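Glutathione S-transferase domain (Xanthobacter autotrophicus, PDB 4HZ2) binds glutathione and probably acts as a glutathione transferase, joining the thiol of the tripeptide to electrophilic substrates. Local coordinates at residues 156-161 with 198-203; 169-174 with 204-209. All blocks are in the same frame, centred on the assembly; numbering follows the deposited sequence.

In the fold
Both contacts lie in the all-helical C-terminal domain of the glutathione transferase fold, their centres about 12 Å apart, and both use helix 201-211. Interaction 1 sets the start of that helix, with the turn before it, against helix 144-165; interaction 2 sets its later turns against the loop that leads from helix 144-165 to helix 178-187. Along the chain the segments alternate: 156-161, 169-174, 198-203, 204-209. The two meet where M161 CE packs on W206 CZ3 at 3.6 Å. Neither adjoins the glutathione pocket. The pair illustrates how one short helix late in the chain can be contacted at its start and again at W206 and R209 by parts of the domain that precede it.

Interaction 1 (156-161 with 198-203); sequences AALDVM and AQWPAV
The backbone of 156-161, within a long helix, faces the turn and first helical residues of 198-203, with L158 CA and W200 CA 7.2 Å apart and M161 CA and V203 CA 6.5 Å apart. W200, at the N-cap position of helix 201-211, carries much of the contact. L158 comes over one face of its indole: CB sits 3.6 Å from the centroid of the five-membered ring, a CH-pi contact 12° off the normal, while L158 CD1 reaches the six-membered ring, 4.0 Å from W200 CZ3. The leucine has CG beside its backbone N and anti to the carbonyl carbon (chi1 -67°), which sets CG beside the indole, and the extended chi2 lets CD1 follow the same face. Q199 CB lies over the opposite face, offset toward the rim. At the edge, W200 NE1 donates to D159 OD1 at 2.9 Å, a fairly straight bond with the acceptor close to the ring plane. OD1 is met on its anti side, from well out of the carboxylate plane, and carboxylate and ring are turned 42° apart. The edge bond and the carbons on both faces together limit the indole's rotation. With an alanine in place of W200, D159 OD1 would probably lose this donor and a gap would open beside L158. One turn on, V203 turns CG2 to M161 CB at 3.8 Å and also lies against the backbone carbonyl of L158. E162, on the same helix as L158, accepts from the backbone N of A202 and V203, tying the first turn of helix 201-211 to helix 144-165. Around this pairing, T187 of helix 178-187 touches L158, M161 and V203, F195 packs on L158 and W200, and F118 and H123 of helix 107-137 touch A157, V160 and M161, as neighbouring members of the helical bundle.

Interaction 2 (169-174 with 204-209); sequences PWLVGE and LAWVDR
Over one face of the W170 indole lies the aliphatic part of R209, its CD 3.8 Å from the centroid of the six-membered ring in a CH-pi contact and R209 CG 3.3 Å from W170 CH2, while P169 CB sits farther out toward the rim of that face. The guanidinium has P169 CB over one face and the carbonyl oxygen of A205 over the other; its plane stands 79° from the W170 ring, which makes this alkyl-on-ring packing and not a flat stack. P169 O lies in plane at the edge of W206, 3.4 Å from W206 CD1. The same P169 O accepts from R209 NH1 at 2.8 Å, in the carbonyl plane on a lone pair, although the N-H...O angle of 135° is bent and the oxygen lies tilted out of the guanidinium plane. R209 is extended through chi1 and chi2 and bends at chi3 (-60°), which brings NH1 back to this carbonyl. L171 CD1 adds an apolar touch to W206 CZ2 at 4.2 Å. D180 OD1 of helix 178-187 accepts from both W206 NE1 and L171 N, linking loop and helix through a third element. The arginine thus serves as hydrocarbon and donor at once, while its cationic end probably polarises the P169 carbonyl.

Interaction 1 (156-161 with 198-203)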
ATOM      1  N   ALA B 156       6.422   7.925  14.160  1.00 17.67           N
ATOM      2  CA  ALA B 156       6.851   6.519  14.152  1.00 20.37           C
ATOM      3  C   ALA B 156       7.391   6.089  12.766  1.00 18.92           C
ATOM      4  O   ALA B 156       8.363   5.325  12.667  1.00 17.19           O
ATOM      5  CB  ALA B 156       5.726   5.593  14.614  1.00 21.38           C
ATOM      6  N   ALA B 157       6.763   6.583  11.696  1.00 17.73           N
ATOM      7  CA  ALA B 157       7.198   6.198  10.327  1.00 16.41           C
ATOM      8  C   ALA B 157       8.563   6.841  10.068  1.00 14.22           C
ATOM      9  O   ALA B 157       9.463   6.208   9.511  1.00 15.96           O
ATOM     10  CB  ALA B 157       6.187   6.653   9.290  1.00 17.47           C
ATOM     11  N   LEU B 158       8.727   8.093  10.506  1.00 15.30           N
ATOM     12  CA  LEU B 158      10.014   8.768  10.350  1.00 14.63           C
ATOM     13  C   LEU B 158      11.099   8.043  11.191  1.00 14.83           C
ATOM     14  O   LEU B 158      12.260   7.939  10.763  1.00 16.44           O
ATOM     15  CB  LEU B 158       9.928  10.277  10.675  1.00 15.82           C
ATOM     16  CG  LEU B 158       9.080  11.103   9.699  1.00 17.48           C
ATOM     17  CD1 LEU B 158       8.812  12.515  10.213  1.00 20.74           C
ATOM     18  CD2 LEU B 158       9.751  11.154   8.324  1.00 21.43           C
ATOM     19  N   ASP B 159      10.713   7.530  12.364  1.00 16.53           N
ATOM     20  CA  ASP B 159      11.671   6.790  13.200  1.00 18.52           C
ATOM     21  C   ASP B 159      12.195   5.538  12.462  1.00 17.06           C
ATOM     22  O   ASP B 159      13.377   5.186  12.562  1.00 17.14           O
ATOM     23  CB  ASP B 159      11.032   6.332  14.520  1.00 19.75           C
ATOM     24  CG  ASP B 159      10.783   7.457  15.492  1.00 25.06           C
ATOM     25  OD1 ASP B 159      11.459   8.514  15.400  1.00 20.79           O
ATOM     26  OD2 ASP B 159       9.939   7.233  16.408  1.00 23.54           O
ATOM     27  N   VAL B 160      11.309   4.875  11.710  1.00 16.61           N
ATOM     28  CA  VAL B 160      11.683   3.673  10.955  1.00 16.17           C
ATOM     29  C   VAL B 160      12.698   4.094   9.868  1.00 15.64           C
ATOM     30  O   VAL B 160      13.736   3.471   9.663  1.00 17.08           O
ATOM     31  CB  VAL B 160      10.451   2.988  10.301  1.00 15.65           C
ATOM     32  CG1 VAL B 160      10.883   1.954   9.263  1.00 16.62           C
ATOM     33  CG2 VAL B 160       9.562   2.325  11.347  1.00 17.69           C
ATOM     34  N   MET B 161      12.388   5.177   9.174  1.00 14.55           N
ATOM     35  CA  MET B 161      13.275   5.656   8.107  1.00 16.87           C
ATOM     36  C   MET B 161      14.621   6.059   8.699  1.00 17.82           C
ATOM     37  O   MET B 161      15.659   5.756   8.147  1.00 16.09           O
ATOM     38  CB  MET B 161      12.617   6.832   7.393  1.00 15.85           C
ATOM     39  CG  MET B 161      11.386   6.389   6.622  1.00 16.92           C
ATOM     40  SD  MET B 161      10.599   7.814   5.849  1.00 19.35           S
ATOM     41  CE  MET B 161      11.897   8.316   4.686  1.00 16.91           C
ATOM     42  N   ALA B 198      14.972  18.240  11.277  1.00 27.77           N
ATOM     43  CA  ALA B 198      16.195  18.367  12.062  1.00 28.39           C
ATOM     44  C   ALA B 198      16.200  17.337  13.179  1.00 26.34           C
ATOM     45  O   ALA B 198      17.270  16.937  13.649  1.00 29.93           O
ATOM     46  CB  ALA B 198      16.350  19.784  12.625  1.00 31.02           C
ATOM     47  N   GLN B 199      15.012  16.914  13.608  1.00 22.77           N
ATOM     48  CA  GLN B 199      14.893  15.880  14.646  1.00 24.69           C
ATOM     49  C   GLN B 199      15.101  14.447  14.133  1.00 24.05           C
ATOM     50  O   GLN B 199      15.154  13.491  14.941  1.00 23.85           O
ATOM     51  CB  GLN B 199      13.538  15.980  15.345  1.00 25.59           C
ATOM     52  CG  GLN B 199      13.265  17.349  15.923  1.00 31.50           C
ATOM     53  CD  GLN B 199      14.330  17.746  16.924  1.00 94.80           C
ATOM     54  OE1 GLN B 199      14.972  18.783  16.779  1.00 69.46           O
ATOM     55  NE2 GLN B 199      14.550  16.894  17.926  1.00101.10           N
ATOM     56  N   TRP B 200      15.205  14.297  12.809  1.00 24.40           N
ATOM     57  CA  TRP B 200      15.523  13.020  12.164  1.00 18.48           C
ATOM     58  C   TRP B 200      16.683  13.270  11.208  1.00 22.56           C
ATOM     59  O   TRP B 200      16.501  13.297   9.987  1.00 20.58           O
ATOM     60  CB  TRP B 200      14.309  12.470  11.376  1.00 19.14           C
ATOM     61  CG  TRP B 200      13.167  12.031  12.290  1.00 18.64           C
ATOM     62  CD1 TRP B 200      13.003  10.798  12.849  1.00 19.57           C
ATOM     63  CD2 TRP B 200      12.059  12.832  12.748  1.00 22.82           C
ATOM     64  NE1 TRP B 200      11.861  10.771  13.634  1.00 18.72           N
ATOM     65  CE2 TRP B 200      11.257  12.003  13.580  1.00 18.08           C
ATOM     66  CE3 TRP B 200      11.659  14.165  12.535  1.00 22.15           C
ATOM     67  CZ2 TRP B 200      10.080  12.465  14.207  1.00 24.47           C
ATOM     68  CZ3 TRP B 200      10.471  14.623  13.148  1.00 24.46           C
ATOM     69  CH2 TRP B 200       9.698  13.764  13.978  1.00 22.55           C
ATOM     70  N   PRO B 201      17.883  13.453  11.756  1.00 20.84           N
ATOM     71  CA  PRO B 201      18.976  13.969  10.953  1.00 20.71           C
ATOM     72  C   PRO B 201      19.391  13.055   9.812  1.00 19.28           C
ATOM     73  O   PRO B 201      19.868  13.557   8.794  1.00 22.55           O
ATOM     74  CB  PRO B 201      20.126  14.163  11.975  1.00 25.65           C
ATOM     75  CG  PRO B 201      19.715  13.398  13.192  1.00 28.51           C
ATOM     76  CD  PRO B 201      18.210  13.373  13.192  1.00 21.08           C
ATOM     77  N   ALA B 202      19.283  11.736   9.988  1.00 19.38           N
ATOM     78  CA  ALA B 202      19.611  10.802   8.895  1.00 19.93           C
ATOM     79  C   ALA B 202      18.561  10.926   7.787  1.00 18.03           C
ATOM     80  O   ALA B 202      18.894  10.849   6.601  1.00 18.71           O
ATOM     81  CB  ALA B 202      19.727   9.359   9.377  1.00 19.00           C
ATOM     82  N   VAL B 203      17.297  11.103   8.158  1.00 19.63           N
ATOM     83  CA  VAL B 203      16.259  11.372   7.150  1.00 17.28           C
ATOM     84  C   VAL B 203      16.533  12.702   6.438  1.00 19.19           C
ATOM     85  O   VAL B 203      16.420  12.788   5.211  1.00 19.15           O
ATOM     86  CB  VAL B 203      14.834  11.357   7.746  1.00 17.30           C
ATOM     87  CG1 VAL B 203      13.812  11.659   6.662  1.00 18.95           C
ATOM     88  CG2 VAL B 203      14.566   9.992   8.390  1.00 19.74           C
TER

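Interaction 2 (169-174 with 204-209)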
ATOM      1  N   PRO B 169      22.980   5.041   3.146  1.00 21.09           N
ATOM      2  CA  PRO B 169      22.504   6.319   2.582  1.00 22.09           C
ATOM      3  C   PRO B 169      21.273   6.215   1.676  1.00 18.50           C
ATOM      4  O   PRO B 169      20.624   7.246   1.427  1.00 18.05           O
ATOM      5  CB  PRO B 169      23.717   6.812   1.773  1.00 20.43           C
ATOM      6  CG  PRO B 169      24.486   5.559   1.441  1.00 23.02           C
ATOM      7  CD  PRO B 169      24.346   4.716   2.690  1.00 21.78           C
ATOM      8  N   TRP B 170      20.958   5.004   1.200  1.00 16.13           N
ATOM      9  CA  TRP B 170      19.791   4.763   0.336  1.00 16.25           C
ATOM     10  C   TRP B 170      18.874   3.726   0.957  1.00 18.32           C
ATOM     11  O   TRP B 170      19.316   2.893   1.752  1.00 17.09           O
ATOM     12  CB  TRP B 170      20.260   4.272  -1.043  1.00 16.12           C
ATOM     13  CG  TRP B 170      21.226   5.205  -1.676  1.00 17.34           C
ATOM     14  CD1 TRP B 170      22.572   4.991  -1.882  1.00 26.07           C
ATOM     15  CD2 TRP B 170      20.940   6.513  -2.220  1.00 19.19           C
ATOM     16  NE1 TRP B 170      23.136   6.088  -2.512  1.00 23.95           N
ATOM     17  CE2 TRP B 170      22.157   7.031  -2.735  1.00 20.31           C
ATOM     18  CE3 TRP B 170      19.784   7.301  -2.300  1.00 20.46           C
ATOM     19  CZ2 TRP B 170      22.243   8.301  -3.315  1.00 28.24           C
ATOM     20  CZ3 TRP B 170      19.867   8.565  -2.898  1.00 22.74           C
ATOM     21  CH2 TRP B 170      21.087   9.054  -3.382  1.00 27.25           C
ATOM     22  N   LEU B 171      17.596   3.733   0.578  1.00 15.48           N
ATOM     23  CA  LEU B 171      16.651   2.771   1.161  1.00 13.89           C
ATOM     24  C   LEU B 171      16.937   1.294   0.788  1.00 14.38           C
ATOM     25  O   LEU B 171      16.665   0.389   1.582  1.00 16.24           O
ATOM     26  CB  LEU B 171      15.200   3.132   0.829  1.00 16.30           C
ATOM     27  CG  LEU B 171      14.704   4.391   1.569  1.00 15.34           C
ATOM     28  CD1 LEU B 171      13.283   4.726   1.079  1.00 17.71           C
ATOM     29  CD2 LEU B 171      14.743   4.216   3.094  1.00 19.01           C
ATOM     30  N   VAL B 172      17.491   1.058  -0.398  1.00 15.34           N
ATOM     31  CA  VAL B 172      17.754  -0.309  -0.885  1.00 16.73           C
ATOM     32  C   VAL B 172      19.108  -0.397  -1.577  1.00 15.94           C
ATOM     33  O   VAL B 172      19.427   0.454  -2.411  1.00 18.14           O
ATOM     34  CB  VAL B 172      16.692  -0.758  -1.917  1.00 15.18           C
ATOM     35  CG1 VAL B 172      17.020  -2.157  -2.431  1.00 17.71           C
ATOM     36  CG2 VAL B 172      15.306  -0.693  -1.294  1.00 13.69           C
ATOM     37  N   GLY B 173      19.879  -1.436  -1.250  1.00 17.59           N
ATOM     38  CA  GLY B 173      21.141  -1.654  -1.911  1.00 18.68           C
ATOM     39  C   GLY B 173      22.081  -0.476  -1.780  1.00 17.07           C
ATOM     40  O   GLY B 173      22.134   0.156  -0.720  1.00 20.16           O
ATOM     41  N   GLU B 174      22.828  -0.198  -2.858  1.00 16.81           N
ATOM     42  CA  GLU B 174      23.910   0.779  -2.864  1.00 23.36           C
ATOM     43  C   GLU B 174      23.648   2.015  -3.748  1.00 24.16           C
ATOM     44  O   GLU B 174      24.564   2.776  -4.067  1.00 28.24           O
ATOM     45  CB  GLU B 174      25.224   0.071  -3.239  1.00 25.08           C
ATOM     46  CG  GLU B 174      25.550  -0.998  -2.193  1.00 29.94           C
ATOM     47  CD  GLU B 174      26.879  -1.662  -2.391  1.00 66.47           C
ATOM     48  OE1 GLU B 174      27.588  -1.277  -3.344  1.00 48.99           O
ATOM     49  OE2 GLU B 174      27.200  -2.566  -1.585  1.00 39.41           O
ATOM     50  N   LEU B 204      16.921  13.732   7.188  1.00 21.00           N
ATOM     51  CA  LEU B 204      17.189  15.048   6.586  1.00 20.02           C
ATOM     52  C   LEU B 204      18.324  14.922   5.573  1.00 18.53           C
ATOM     53  O   LEU B 204      18.245  15.465   4.453  1.00 20.44           O
ATOM     54  CB  LEU B 204      17.525  16.096   7.647  1.00 20.99           C
ATOM     55  CG  LEU B 204      17.858  17.514   7.186  1.00 26.81           C
ATOM     56  CD1 LEU B 204      16.706  18.059   6.363  1.00 37.04           C
ATOM     57  CD2 LEU B 204      18.163  18.425   8.382  1.00 35.64           C
ATOM     58  N   ALA B 205      19.364  14.170   5.944  1.00 18.97           N
ATOM     59  CA  ALA B 205      20.536  14.004   5.086  1.00 19.16           C
ATOM     60  C   ALA B 205      20.149  13.240   3.821  1.00 20.43           C
ATOM     61  O   ALA B 205      20.668  13.510   2.710  1.00 20.87           O
ATOM     62  CB  ALA B 205      21.670  13.318   5.843  1.00 21.00           C
ATOM     63  N   TRP B 206      19.225  12.301   3.969  1.00 18.11           N
ATOM     64  CA  TRP B 206      18.764  11.507   2.833  1.00 18.22           C
ATOM     65  C   TRP B 206      17.905  12.393   1.923  1.00 18.67           C
ATOM     66  O   TRP B 206      18.066  12.363   0.686  1.00 17.51           O
ATOM     67  CB  TRP B 206      17.984  10.280   3.337  1.00 17.60           C
ATOM     68  CG  TRP B 206      17.130   9.619   2.341  1.00 16.28           C
ATOM     69  CD1 TRP B 206      17.508   8.665   1.437  1.00 14.88           C
ATOM     70  CD2 TRP B 206      15.721   9.805   2.191  1.00 16.80           C
ATOM     71  NE1 TRP B 206      16.398   8.268   0.684  1.00 14.56           N
ATOM     72  CE2 TRP B 206      15.291   8.951   1.135  1.00 16.07           C
ATOM     73  CE3 TRP B 206      14.780  10.624   2.828  1.00 18.53           C
ATOM     74  CZ2 TRP B 206      13.941   8.892   0.712  1.00 15.75           C
ATOM     75  CZ3 TRP B 206      13.431  10.570   2.412  1.00 18.38           C
ATOM     76  CH2 TRP B 206      13.024   9.707   1.362  1.00 16.75           C
ATOM     77  N   VAL B 207      17.027  13.212   2.511  1.00 16.66           N
ATOM     78  CA  VAL B 207      16.252  14.155   1.708  1.00 17.90           C
ATOM     79  C   VAL B 207      17.196  15.010   0.839  1.00 17.69           C
ATOM     80  O   VAL B 207      16.988  15.142  -0.377  1.00 18.81           O
ATOM     81  CB  VAL B 207      15.324  15.061   2.549  1.00 16.86           C
ATOM     82  CG1 VAL B 207      14.815  16.241   1.702  1.00 19.42           C
ATOM     83  CG2 VAL B 207      14.176  14.248   3.161  1.00 19.12           C
ATOM     84  N   ASP B 208      18.277  15.524   1.428  1.00 18.11           N
ATOM     85  CA  ASP B 208      19.211  16.358   0.660  1.00 20.16           C
ATOM     86  C   ASP B 208      19.913  15.574  -0.452  1.00 19.53           C
ATOM     87  O   ASP B 208      20.141  16.096  -1.555  1.00 23.97           O
ATOM     88  CB  ASP B 208      20.236  17.038   1.568  1.00 24.49           C
ATOM     89  CG  ASP B 208      19.597  18.056   2.514  1.00 29.46           C
ATOM     90  OD1 ASP B 208      18.506  18.579   2.201  1.00 33.98           O
ATOM     91  OD2 ASP B 208      20.186  18.338   3.585  1.00 30.96           O
ATOM     92  N   ARG B 209      20.275  14.327  -0.156  1.00 22.30           N
ATOM     93  CA  ARG B 209      20.956  13.429  -1.099  1.00 21.80           C
ATOM     94  C   ARG B 209      20.052  13.150  -2.286  1.00 23.32           C
ATOM     95  O   ARG B 209      20.479  13.200  -3.450  1.00 22.58           O
ATOM     96  CB  ARG B 209      21.284  12.121  -0.338  1.00 27.52           C
ATOM     97  CG  ARG B 209      22.112  11.059  -1.003  1.00 48.77           C
ATOM     98  CD  ARG B 209      22.313   9.928   0.009  1.00 29.13           C
ATOM     99  NE  ARG B 209      23.008  10.408   1.204  1.00 22.84           N
ATOM    100  CZ  ARG B 209      22.612  10.233   2.464  1.00 20.38           C
ATOM    101  NH1 ARG B 209      21.522   9.534   2.775  1.00 20.63           N
ATOM    102  NH2 ARG B 209      23.349  10.748   3.443  1.00 27.15           N
TER